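PDB 4OGZ: putative alpha-galactosidase/melibiase from Bacteroides fragilis, which probably hydrolyses terminal, non-reducing alpha-D-galactose residues from alpha-D-galactosides, as a glycoside hydrolase of family 27. Local coordinates for residues 74-77 with 82-85; 154-159 with 210-215; 251-256 with 263-268. All coordinates share one frame; numbering follows the deposited sequence.

Contact 1 (74-77 with 82-85); sequences MLKA and GTDT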
HETATM    1  N   MSE A  74     -17.954 -15.467  -7.478  1.00 21.38           N
HETATM    2  CA  MSE A  74     -17.092 -16.147  -8.452  1.00 23.64           C
HETATM    3  C   MSE A  74     -16.952 -15.230  -9.622  1.00 24.97           C
HETATM    4  O   MSE A  74     -17.942 -14.836 -10.204  1.00 27.74           O
HETATM    5  CB  MSE A  74     -17.626 -17.516  -8.883  1.00 30.67           C
HETATM    6  CG  MSE A  74     -17.571 -18.481  -7.687  1.00 42.55           C
HETATM    7 SE   MSE A  74     -15.738 -19.006  -7.089  0.75 58.46          SE
HETATM    8  CE  MSE A  74     -14.803 -18.950  -8.804  1.00 39.97           C
ATOM      9  N   LEU A  75     -15.707 -14.863  -9.931  1.00 20.87           N
ATOM     10  CA  LEU A  75     -15.385 -13.996 -11.052  1.00 23.03           C
ATOM     11  C   LEU A  75     -14.793 -14.801 -12.195  1.00 24.16           C
ATOM     12  O   LEU A  75     -14.051 -15.771 -11.995  1.00 25.99           O
ATOM     13  CB  LEU A  75     -14.393 -12.909 -10.639  1.00 19.81           C
ATOM     14  CG  LEU A  75     -14.718 -12.048  -9.406  1.00 19.29           C
ATOM     15  CD1 LEU A  75     -13.559 -11.119  -9.102  1.00 19.01           C
ATOM     16  CD2 LEU A  75     -15.994 -11.265  -9.605  1.00 22.33           C
ATOM     17  N   LYS A  76     -15.159 -14.402 -13.399  1.00 24.45           N
ATOM     18  CA  LYS A  76     -14.577 -14.960 -14.576  1.00 27.19           C
ATOM     19  C   LYS A  76     -14.152 -13.810 -15.484  1.00 25.21           C
ATOM     20  O   LYS A  76     -14.882 -12.841 -15.631  1.00 28.11           O
ATOM     21  CB  LYS A  76     -15.585 -15.881 -15.263  1.00 29.92           C
ATOM     22  CG  LYS A  76     -14.972 -16.792 -16.312  1.00 33.07           C
ATOM     23  CD  LYS A  76     -15.831 -18.008 -16.631  1.00 38.79           C
ATOM     24  CE  LYS A  76     -14.975 -19.056 -17.345  1.00 39.27           C
ATOM     25  NZ  LYS A  76     -15.749 -20.204 -17.884  1.00 36.67           N
ATOM     26  N   ALA A  77     -12.953 -13.910 -16.046  1.00 23.70           N
ATOM     27  CA  ALA A  77     -12.488 -12.986 -17.060  1.00 25.37           C
ATOM     28  C   ALA A  77     -12.170 -13.753 -18.327  1.00 23.48           C
ATOM     29  O   ALA A  77     -11.558 -14.826 -18.280  1.00 22.12           O
ATOM     30  CB  ALA A  77     -11.257 -12.235 -16.573  1.00 26.27           C
ATOM     31  N   GLY A  82      -8.462 -17.156 -23.878  1.00 40.53           N
ATOM     32  CA  GLY A  82      -9.005 -18.045 -22.870  1.00 30.16           C
ATOM     33  C   GLY A  82      -9.695 -17.325 -21.738  1.00 27.34           C
ATOM     34  O   GLY A  82     -10.147 -16.182 -21.881  1.00 26.25           O
ATOM     35  N   THR A  83      -9.754 -18.013 -20.601  1.00 26.18           N
ATOM     36  CA  THR A  83     -10.486 -17.569 -19.428  1.00 26.27           C
ATOM     37  C   THR A  83      -9.777 -17.895 -18.095  1.00 25.45           C
ATOM     38  O   THR A  83      -8.918 -18.773 -18.013  1.00 23.05           O
ATOM     39  CB  THR A  83     -11.883 -18.223 -19.364  1.00 28.73           C
ATOM     40  OG1 THR A  83     -11.743 -19.539 -18.846  1.00 28.07           O
ATOM     41  CG2 THR A  83     -12.544 -18.301 -20.749  1.00 29.92           C
ATOM     42  N   ASP A  84     -10.105 -17.130 -17.055  1.00 27.61           N
ATOM     43  CA  ASP A  84      -9.647 -17.395 -15.693  1.00 25.32           C
ATOM     44  C   ASP A  84     -10.819 -17.229 -14.777  1.00 23.51           C
ATOM     45  O   ASP A  84     -11.656 -16.348 -14.985  1.00 23.60           O
ATOM     46  CB  ASP A  84      -8.530 -16.429 -15.256  1.00 27.27           C
ATOM     47  CG  ASP A  84      -7.906 -16.823 -13.931  1.00 27.44           C
ATOM     48  OD1 ASP A  84      -7.839 -18.046 -13.671  1.00 35.27           O
ATOM     49  OD2 ASP A  84      -7.496 -15.932 -13.141  1.00 23.69           O
ATOM     50  N   THR A  85     -10.871 -18.060 -13.751  1.00 23.07           N
ATOM     51  CA  THR A  85     -12.000 -18.093 -12.824  1.00 24.47           C
ATOM     52  C   THR A  85     -11.402 -18.018 -11.458  1.00 20.90           C
ATOM     53  O   THR A  85     -10.435 -18.688 -11.186  1.00 21.98           O
ATOM     54  CB  THR A  85     -12.839 -19.367 -12.990  1.00 29.53           C
ATOM     55  OG1 THR A  85     -13.399 -19.373 -14.293  1.00 31.04           O
ATOM     56  CG2 THR A  85     -13.981 -19.457 -11.934  1.00 30.41           C
TER
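Lys-76 lies across the threonines of the partner strand in an antiparallel beta hairpin, where the axes of 74-77 and 82-85 approach to 4.8 Å at 162° between their directions. With CG anti to the backbone N (chi1 -165°) and an extended chain beyond it, the lysine is carried over the neighbouring strand. Its CB stays near the carbonyl O of Asp-84; CG lies 3.6 Å from Thr-85 OG1 and as near to that carbonyl; CD keeps to the same hydroxyl. CE runs alongside both hydroxyls, 3.4 Å from OG1 of Thr-85 and 3.6 Å from OG1 of Thr-83. NZ goes on past Thr-83 to a long, weak ion pair with Glu-78. The threonine hydroxyls lie nearer the aliphatic shaft than NZ. Beside this row, the bent chain of selenomethionine Met-74 crosses Thr-85 at about a right angle; its CE is modelled closer to CG2 of Thr-85 than carbons normally come, so the detail of this approach is doubtful.

Beneath the side chains, Ala-77 and Asp-84 form a hydrogen-bonded pair, Ala-77 N to Asp-84 O and Asp-84 N to Ala-77 O, both 3.0 Å. Lys-76 and Thr-85 are the adjacent non-hydrogen-bonded pair. A CA-H...O contact from Thr-85 CA to Leu-75 O, 3.2 Å, adds to the backbone pairing.

Strands 69-79 and 82-92 are central in a four-stranded mixed sheet of the putative Ig domain, flanked by strands 42-46 and 20-23. On the face away from Lys-76, Leu-75 and Ala-77 pack on Ile-15 of strand 14-15 and on strand 28-36, while Asp-84 OD2 accepts a hydrogen bond from Ile-15 N.

Contact 2 (154-159 with 210-215); sequences GHIQID and ASWGVD
A small apolar contact, centred on a CH-pi interaction between Ile-158 and Trp-212, joins the loop between strand 138-140 and helix 166-176 to the C-terminal end of helix 202-211 in the TIM-barrel domain. It buries 125 Å² in all, with no hydrogen bond across it. CD1 of Ile-158 sits over one face of the indole, 4.1 Å from the centroid of the six-membered ring and 24° off its normal. The methyl is displaced toward the rim, nearest CZ2 of Trp-212 at 3.7 Å, and CG1 follows it over CH2. Ile-158 CG1 lies anti to its own carbonyl carbon (chi1 -68°), and the branch reaches the indole from the opposite direction. Ile-156 crosses the tryptophan at about a right angle and brings CG2 obliquely to CH2, 4.1 Å away.

Just after Trp-212, Gly-213, with positive phi, is the first residue to leave helical angles, in a Schellman motif. Within the loop, Gln-157 turns its amide back to the carbonyl O of His-155.

Helix 166-176 lies alongside, its Ile-167 touching both Ile-158 and Trp-212. The indole also packs on Ile-183 of barrel strand 180-186, and Ile-156 reaches Asp-205 of helix 202-211.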
ATOM      1  N   GLY A 154     -15.469  28.618   8.324  1.00 28.34           N
ATOM      2  CA  GLY A 154     -15.036  27.468   9.136  1.00 27.99           C
ATOM      3  C   GLY A 154     -14.671  26.208   8.349  1.00 23.48           C
ATOM      4  O   GLY A 154     -14.344  25.196   8.924  1.00 24.25           O
ATOM      5  N   HIS A 155     -14.691  26.276   7.026  1.00 23.80           N
ATOM      6  CA  HIS A 155     -14.290  25.130   6.200  1.00 21.69           C
ATOM      7  C   HIS A 155     -12.893  25.288   5.667  1.00 19.25           C
ATOM      8  O   HIS A 155     -12.440  26.397   5.405  1.00 20.10           O
ATOM      9  CB  HIS A 155     -15.240  24.959   5.042  1.00 21.84           C
ATOM     10  CG  HIS A 155     -16.573  24.527   5.482  1.00 25.86           C
ATOM     11  ND1 HIS A 155     -16.958  23.207   5.482  1.00 25.79           N
ATOM     12  CD2 HIS A 155     -17.595  25.224   6.028  1.00 31.93           C
ATOM     13  CE1 HIS A 155     -18.184  23.109   5.958  1.00 27.12           C
ATOM     14  NE2 HIS A 155     -18.594  24.320   6.295  1.00 31.93           N
ATOM     15  N   ILE A 156     -12.219  24.164   5.542  1.00 18.14           N
ATOM     16  CA  ILE A 156     -10.874  24.099   5.012  1.00 20.58           C
ATOM     17  C   ILE A 156     -10.942  24.447   3.535  1.00 18.98           C
ATOM     18  O   ILE A 156     -11.928  24.141   2.881  1.00 19.29           O
ATOM     19  CB  ILE A 156     -10.258  22.705   5.297  1.00 21.73           C
ATOM     20  CG1 ILE A 156      -8.757  22.698   5.092  1.00 26.46           C
ATOM     21  CG2 ILE A 156     -10.866  21.649   4.402  1.00 25.31           C
ATOM     22  CD1 ILE A 156      -8.116  21.457   5.697  1.00 25.83           C
ATOM     23  N   GLN A 157      -9.969  25.204   3.025  1.00 22.40           N
ATOM     24  CA  GLN A 157     -10.086  25.737   1.657  1.00 21.81           C
ATOM     25  C   GLN A 157      -9.178  24.968   0.693  1.00 19.42           C
ATOM     26  O   GLN A 157      -7.998  24.788   0.940  1.00 18.83           O
ATOM     27  CB  GLN A 157      -9.808  27.240   1.616  1.00 25.78           C
ATOM     28  CG  GLN A 157     -10.788  28.051   2.464  1.00 33.66           C
ATOM     29  CD  GLN A 157     -12.207  28.026   1.915  1.00 41.67           C
ATOM     30  OE1 GLN A 157     -12.429  28.308   0.723  1.00 43.92           O
ATOM     31  NE2 GLN A 157     -13.186  27.693   2.783  1.00 35.04           N
ATOM     32  N   ILE A 158      -9.773  24.472  -0.382  1.00 18.14           N
ATOM     33  CA  ILE A 158      -9.044  23.775  -1.408  1.00 16.29           C
ATOM     34  C   ILE A 158      -8.276  24.854  -2.131  1.00 15.59           C
ATOM     35  O   ILE A 158      -8.781  25.941  -2.397  1.00 16.11           O
ATOM     36  CB  ILE A 158      -9.964  23.065  -2.401  1.00 18.16           C
ATOM     37  CG1 ILE A 158     -10.700  21.913  -1.729  1.00 18.32           C
ATOM     38  CG2 ILE A 158      -9.197  22.509  -3.606  1.00 18.43           C
ATOM     39  CD1 ILE A 158     -11.989  21.569  -2.442  1.00 19.65           C
ATOM     40  N   ASP A 159      -7.036  24.557  -2.426  1.00 15.19           N
ATOM     41  CA  ASP A 159      -6.253  25.452  -3.273  1.00 15.98           C
ATOM     42  C   ASP A 159      -6.703  25.260  -4.740  1.00 16.53           C
ATOM     43  O   ASP A 159      -6.354  24.264  -5.380  1.00 16.74           O
ATOM     44  CB  ASP A 159      -4.789  25.147  -3.109  1.00 16.76           C
ATOM     45  CG  ASP A 159      -3.917  26.077  -3.940  1.00 18.62           C
ATOM     46  OD1 ASP A 159      -4.449  26.676  -4.921  1.00 19.29           O
ATOM     47  OD2 ASP A 159      -2.747  26.268  -3.529  1.00 19.38           O
ATOM     48  N   ALA A 210     -15.816  13.306   3.154  1.00 15.34           N
ATOM     49  CA  ALA A 210     -16.824  12.393   2.691  1.00 15.44           C
ATOM     50  C   ALA A 210     -17.658  12.918   1.515  1.00 16.20           C
ATOM     51  O   ALA A 210     -17.847  12.195   0.508  1.00 17.27           O
ATOM     52  CB  ALA A 210     -17.753  12.012   3.842  1.00 15.69           C
ATOM     53  N   SER A 211     -18.131  14.164   1.605  1.00 16.88           N
ATOM     54  CA  SER A 211     -18.875  14.764   0.488  1.00 18.63           C
ATOM     55  C   SER A 211     -18.048  14.871  -0.816  1.00 17.12           C
ATOM     56  O   SER A 211     -18.617  14.814  -1.907  1.00 16.61           O
ATOM     57  CB  SER A 211     -19.441  16.154   0.876  1.00 20.74           C
ATOM     58  OG  SER A 211     -18.421  17.134   0.883  1.00 24.82           O
ATOM     59  N   TRP A 212     -16.720  15.013  -0.708  1.00 17.26           N
ATOM     60  CA  TRP A 212     -15.863  15.010  -1.884  1.00 15.40           C
ATOM     61  C   TRP A 212     -15.555  13.596  -2.406  1.00 15.53           C
ATOM     62  O   TRP A 212     -14.933  13.460  -3.448  1.00 16.91           O
ATOM     63  CB  TRP A 212     -14.525  15.729  -1.647  1.00 16.51           C
ATOM     64  CG  TRP A 212     -14.642  17.108  -1.136  1.00 18.42           C
ATOM     65  CD1 TRP A 212     -15.692  17.993  -1.338  1.00 21.79           C
ATOM     66  CD2 TRP A 212     -13.658  17.833  -0.420  1.00 15.56           C
ATOM     67  NE1 TRP A 212     -15.415  19.209  -0.757  1.00 15.56           N
ATOM     68  CE2 TRP A 212     -14.201  19.112  -0.135  1.00 16.81           C
ATOM     69  CE3 TRP A 212     -12.402  17.506   0.094  1.00 14.38           C
ATOM     70  CZ2 TRP A 212     -13.507  20.054   0.610  1.00 17.10           C
ATOM     71  CZ3 TRP A 212     -11.748  18.419   0.824  1.00 14.49           C
ATOM     72  CH2 TRP A 212     -12.275  19.680   1.073  1.00 15.25           C
ATOM     73  N   GLY A 213     -15.988  12.539  -1.700  1.00 16.76           N
ATOM     74  CA  GLY A 213     -15.713  11.170  -2.146  1.00 14.18           C
ATOM     75  C   GLY A 213     -14.361  10.625  -1.753  1.00 14.84           C
ATOM     76  O   GLY A 213     -13.872   9.664  -2.355  1.00 15.58           O
ATOM     77  N   VAL A 214     -13.735  11.248  -0.747  1.00 15.57           N
ATOM     78  CA  VAL A 214     -12.456  10.768  -0.194  1.00 13.92           C
ATOM     79  C   VAL A 214     -12.584   9.345   0.350  1.00 15.13           C
ATOM     80  O   VAL A 214     -13.561   9.018   1.041  1.00 13.32           O
ATOM     81  CB  VAL A 214     -11.957  11.753   0.895  1.00 13.53           C
ATOM     82  CG1 VAL A 214     -10.863  11.156   1.740  1.00 13.52           C
ATOM     83  CG2 VAL A 214     -11.462  13.029   0.233  1.00 13.35           C
ATOM     84  N   ASP A 215     -11.567   8.528   0.079  1.00 12.35           N
ATOM     85  CA  ASP A 215     -11.527   7.173   0.522  1.00 13.14           C
ATOM     86  C   ASP A 215     -10.463   6.888   1.583  1.00 14.62           C
ATOM     87  O   ASP A 215     -10.482   5.819   2.231  1.00 12.63           O
ATOM     88  CB  ASP A 215     -11.252   6.288  -0.689  1.00 12.77           C
ATOM     89  CG  ASP A 215     -12.303   6.451  -1.750  1.00 12.52           C
ATOM     90  OD1 ASP A 215     -13.524   6.269  -1.426  1.00 12.20           O
ATOM     91  OD2 ASP A 215     -11.935   6.776  -2.893  1.00 12.07           O
TER

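Contact 3 (251-256 with 263-268); sequences FSICEW and KWAKKV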
ATOM      1  N   PHE A 251      -8.149   5.263   7.608  1.00 13.16           N
ATOM      2  CA  PHE A 251      -7.522   6.199   8.533  1.00 13.73           C
ATOM      3  C   PHE A 251      -6.043   5.827   8.683  1.00 13.75           C
ATOM      4  O   PHE A 251      -5.718   4.821   9.301  1.00 13.63           O
ATOM      5  CB  PHE A 251      -8.272   6.166   9.858  1.00 13.78           C
ATOM      6  CG  PHE A 251      -7.878   7.241  10.835  1.00 14.13           C
ATOM      7  CD1 PHE A 251      -7.370   8.446  10.425  1.00 12.56           C
ATOM      8  CD2 PHE A 251      -8.123   7.055  12.175  1.00 15.11           C
ATOM      9  CE1 PHE A 251      -7.085   9.428  11.341  1.00 15.33           C
ATOM     10  CE2 PHE A 251      -7.855   8.043  13.108  1.00 15.38           C
ATOM     11  CZ  PHE A 251      -7.317   9.229  12.688  1.00 14.77           C
ATOM     12  N   SER A 252      -5.170   6.610   8.031  1.00 13.60           N
ATOM     13  CA  SER A 252      -3.726   6.404   8.067  1.00 12.51           C
ATOM     14  C   SER A 252      -3.189   7.359   9.106  1.00 12.82           C
ATOM     15  O   SER A 252      -3.273   8.591   8.951  1.00 16.58           O
ATOM     16  CB  SER A 252      -3.093   6.633   6.686  1.00 14.55           C
ATOM     17  OG  SER A 252      -1.686   6.990   6.681  1.00 13.93           O
ATOM     18  N   ILE A 253      -2.607   6.782  10.147  1.00 12.56           N
ATOM     19  CA  ILE A 253      -2.077   7.504  11.274  1.00 13.66           C
ATOM     20  C   ILE A 253      -0.591   7.769  11.025  1.00 12.34           C
ATOM     21  O   ILE A 253       0.158   6.894  10.632  1.00 10.22           O
ATOM     22  CB  ILE A 253      -2.329   6.708  12.545  1.00 15.61           C
ATOM     23  CG1 ILE A 253      -3.879   6.634  12.757  1.00 19.02           C
ATOM     24  CG2 ILE A 253      -1.628   7.296  13.759  1.00 16.55           C
ATOM     25  CD1 ILE A 253      -4.285   6.172  14.132  1.00 22.72           C
ATOM     26  N   CYS A 254      -0.196   9.003  11.266  1.00 13.69           N
ATOM     27  CA  CYS A 254       1.147   9.452  10.909  1.00 13.72           C
ATOM     28  C   CYS A 254       1.695  10.347  12.016  1.00 14.17           C
ATOM     29  O   CYS A 254       1.604  11.605  11.953  1.00 14.68           O
ATOM     30  CB  CYS A 254       1.115  10.142   9.545  1.00 15.26           C
ATOM     31  SG  CYS A 254       2.782  10.643   9.024  1.00 21.32           S
ATOM     32  N   GLU A 255       2.266   9.699  13.033  1.00 14.39           N
ATOM     33  CA  GLU A 255       2.986  10.402  14.101  1.00 16.02           C
ATOM     34  C   GLU A 255       4.398   9.797  14.275  1.00 17.10           C
ATOM     35  O   GLU A 255       4.994   9.853  15.347  1.00 17.21           O
ATOM     36  CB  GLU A 255       2.174  10.465  15.387  1.00 15.03           C
ATOM     37  CG  GLU A 255       1.696   9.128  15.949  1.00 15.57           C
ATOM     38  CD  GLU A 255       2.832   8.285  16.500  1.00 14.65           C
ATOM     39  OE1 GLU A 255       3.281   8.536  17.646  1.00 14.81           O
ATOM     40  OE2 GLU A 255       3.255   7.393  15.750  1.00 14.31           O
ATOM     41  N   TRP A 256       4.905   9.251  13.173  1.00 17.81           N
ATOM     42  CA  TRP A 256       6.308   8.831  12.995  1.00 17.15           C
ATOM     43  C   TRP A 256       6.750   7.728  13.996  1.00 15.98           C
ATOM     44  O   TRP A 256       7.923   7.496  14.216  1.00 17.45           O
ATOM     45  CB  TRP A 256       7.235  10.054  13.034  1.00 17.63           C
ATOM     46  CG  TRP A 256       6.571  11.291  12.469  1.00 18.71           C
ATOM     47  CD1 TRP A 256       6.172  11.496  11.184  1.00 20.13           C
ATOM     48  CD2 TRP A 256       6.195  12.489  13.198  1.00 17.46           C
ATOM     49  NE1 TRP A 256       5.583  12.756  11.064  1.00 18.31           N
ATOM     50  CE2 TRP A 256       5.560  13.354  12.288  1.00 17.63           C
ATOM     51  CE3 TRP A 256       6.309  12.884  14.544  1.00 18.22           C
ATOM     52  CZ2 TRP A 256       5.070  14.600  12.660  1.00 20.16           C
ATOM     53  CZ3 TRP A 256       5.819  14.102  14.922  1.00 19.80           C
ATOM     54  CH2 TRP A 256       5.222  14.968  13.974  1.00 21.14           C
ATOM     55  N   LYS A 263       0.539  -0.081  19.276  1.00 19.40           N
ATOM     56  CA  LYS A 263      -0.247  -0.508  20.442  1.00 19.60           C
ATOM     57  C   LYS A 263      -1.637   0.110  20.533  1.00 20.87           C
ATOM     58  O   LYS A 263      -2.512  -0.492  21.089  1.00 21.25           O
ATOM     59  CB  LYS A 263       0.501  -0.180  21.713  1.00 20.94           C
ATOM     60  CG  LYS A 263       1.743  -1.033  21.864  1.00 23.88           C
ATOM     61  CD  LYS A 263       2.690  -0.450  22.882  1.00 25.34           C
ATOM     62  CE  LYS A 263       3.866  -1.375  23.097  1.00 28.49           C
ATOM     63  NZ  LYS A 263       4.640  -0.903  24.270  1.00 30.54           N
ATOM     64  N   TRP A 264      -1.826   1.330  20.039  1.00 19.48           N
ATOM     65  CA  TRP A 264      -3.110   2.014  20.225  1.00 18.92           C
ATOM     66  C   TRP A 264      -3.819   2.480  18.951  1.00 19.23           C
ATOM     67  O   TRP A 264      -4.954   2.954  19.015  1.00 22.01           O
ATOM     68  CB  TRP A 264      -2.949   3.235  21.162  1.00 18.06           C
ATOM     69  CG  TRP A 264      -1.858   4.228  20.751  1.00 18.37           C
ATOM     70  CD1 TRP A 264      -0.590   4.306  21.271  1.00 20.00           C
ATOM     71  CD2 TRP A 264      -1.949   5.267  19.785  1.00 18.69           C
ATOM     72  NE1 TRP A 264       0.114   5.318  20.671  1.00 18.89           N
ATOM     73  CE2 TRP A 264      -0.693   5.922  19.748  1.00 18.40           C
ATOM     74  CE3 TRP A 264      -2.956   5.700  18.919  1.00 19.89           C
ATOM     75  CZ2 TRP A 264      -0.433   6.977  18.893  1.00 20.73           C
ATOM     76  CZ3 TRP A 264      -2.695   6.745  18.068  1.00 19.78           C
ATOM     77  CH2 TRP A 264      -1.447   7.394  18.069  1.00 20.61           C
ATOM     78  N   ALA A 265      -3.203   2.332  17.794  1.00 22.81           N
ATOM     79  CA  ALA A 265      -3.820   2.873  16.569  1.00 24.59           C
ATOM     80  C   ALA A 265      -5.150   2.196  16.200  1.00 24.91           C
ATOM     81  O   ALA A 265      -6.105   2.869  15.845  1.00 25.01           O
ATOM     82  CB  ALA A 265      -2.838   2.824  15.404  1.00 26.11           C
ATOM     83  N   LYS A 266      -5.224   0.881  16.330  1.00 25.16           N
ATOM     84  CA  LYS A 266      -6.422   0.165  16.032  1.00 28.93           C
ATOM     85  C   LYS A 266      -7.514   0.653  17.000  1.00 29.43           C
ATOM     86  O   LYS A 266      -8.665   0.848  16.596  1.00 25.22           O
ATOM     87  CB  LYS A 266      -6.174  -1.366  16.129  1.00 33.95           C
ATOM     88  CG  LYS A 266      -7.234  -2.299  15.490  1.00 47.07           C
ATOM     89  CD  LYS A 266      -6.616  -3.519  14.772  1.00 65.90           C
ATOM     90  CE  LYS A 266      -7.632  -4.463  14.112  1.00 70.06           C
ATOM     91  NZ  LYS A 266      -7.047  -5.267  12.979  1.00 58.20           N
ATOM     92  N   LYS A 267      -7.152   0.904  18.261  1.00 26.98           N
ATOM     93  CA  LYS A 267      -8.148   1.337  19.247  1.00 26.80           C
ATOM     94  C   LYS A 267      -8.784   2.684  18.916  1.00 25.27           C
ATOM     95  O   LYS A 267      -9.923   2.889  19.274  1.00 27.20           O
ATOM     96  CB  LYS A 267      -7.577   1.375  20.672  1.00 29.16           C
ATOM     97  CG  LYS A 267      -7.207  -0.003  21.183  1.00 37.98           C
ATOM     98  CD  LYS A 267      -6.528   0.023  22.552  1.00 48.51           C
ATOM     99  CE  LYS A 267      -6.005  -1.369  22.902  1.00 56.75           C
ATOM    100  NZ  LYS A 267      -5.283  -1.405  24.205  1.00 71.99           N
ATOM    101  N   VAL A 268      -8.084   3.582  18.226  1.00 22.87           N
ATOM    102  CA  VAL A 268      -8.671   4.877  17.875  1.00 21.51           C
ATOM    103  C   VAL A 268      -9.226   4.885  16.431  1.00 19.94           C
ATOM    104  O   VAL A 268      -9.522   5.937  15.915  1.00 21.39           O
ATOM    105  CB  VAL A 268      -7.667   6.064  18.072  1.00 20.07           C
ATOM    106  CG1 VAL A 268      -7.187   6.130  19.497  1.00 22.75           C
ATOM    107  CG2 VAL A 268      -6.475   5.969  17.134  1.00 21.01           C
TER
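Ile-253 sets its CD1 methyl against Trp-264, Ala-265 and Val-268. CG1 is anti to the carbonyl carbon (chi1 -65°) and CD1 continues the chain outward from the strand, making it the atom that meets all three. It lies 3.7 Å from CG2 of Val-268, whose side chain it crosses obliquely, and 3.9 Å from CB of Ala-265. Its approach to Trp-264 is slanting and looser, with CZ3 the nearest ring atom.

The aromatic rings take their partners differently. Phe-251 presents an edge to the second segment: the carbonyl O of Val-268 lies in the ring plane, 3.9 Å from Phe-251 CE2. One face of the same ring is covered by Ile-253 CG1, centred 4.1 Å above it, so these two side chains, two residues apart on one face of the strand, pack together. Trp-264 also works through its edge. CG of Glu-255 comes to CH2 of Trp-264 at 4.2 Å, while CG2 of Val-268 lies in the indole plane within its own segment. Glu-255 is bent at chi2 (70°), and its carboxylate plane stands 85° to the indole, leaving a methylene as the part that meets the ring.

The six touching residues are all buried, and no hydrogen bond crosses between the segments. Cohesion is therefore mainly apolar, joining strand 250-254 to helix 261-264 and the turn after it, within the unit that leads to strand 272-274. Polar ends are served from the intervening loop: Arg-259 forms a salt bridge through NE to Glu-255 OE1, and its carbonyl O accepts a hydrogen bond from Trp-264 NE1. Through these two bonds one shared residue would tend to hold both the carboxylate and the indole in position, and a weak hydrogen bond from Gly-257 N to Glu-255 OE2 adds to the grip on the carboxylate.

How the contacts relate
The three contacts follow one another along the chain without interleaving. Contact 1 belongs to the putative N-terminal Ig domain, whereas contacts 2 and 3 both fall in the alpha-galactosidase TIM barrel. Centre to centre, contact 1 is about 39 Å from contact 2 and about 38 Å from contact 3, on the opposite side of the chain's centre from the latter. Contacts 2 and 3 are nearer, with centres about 22 Å apart and nearest atoms about 6 Å apart, yet they do not touch. Strand 216-220, which follows 210-215, lies next to strand 250-254 in the parallel sheet. Thus contact 1 ties an accessory-domain hairpin, contact 2 joins a loop to a helix end outside the barrel strands, and contact 3 packs a barrel strand against the helix after it.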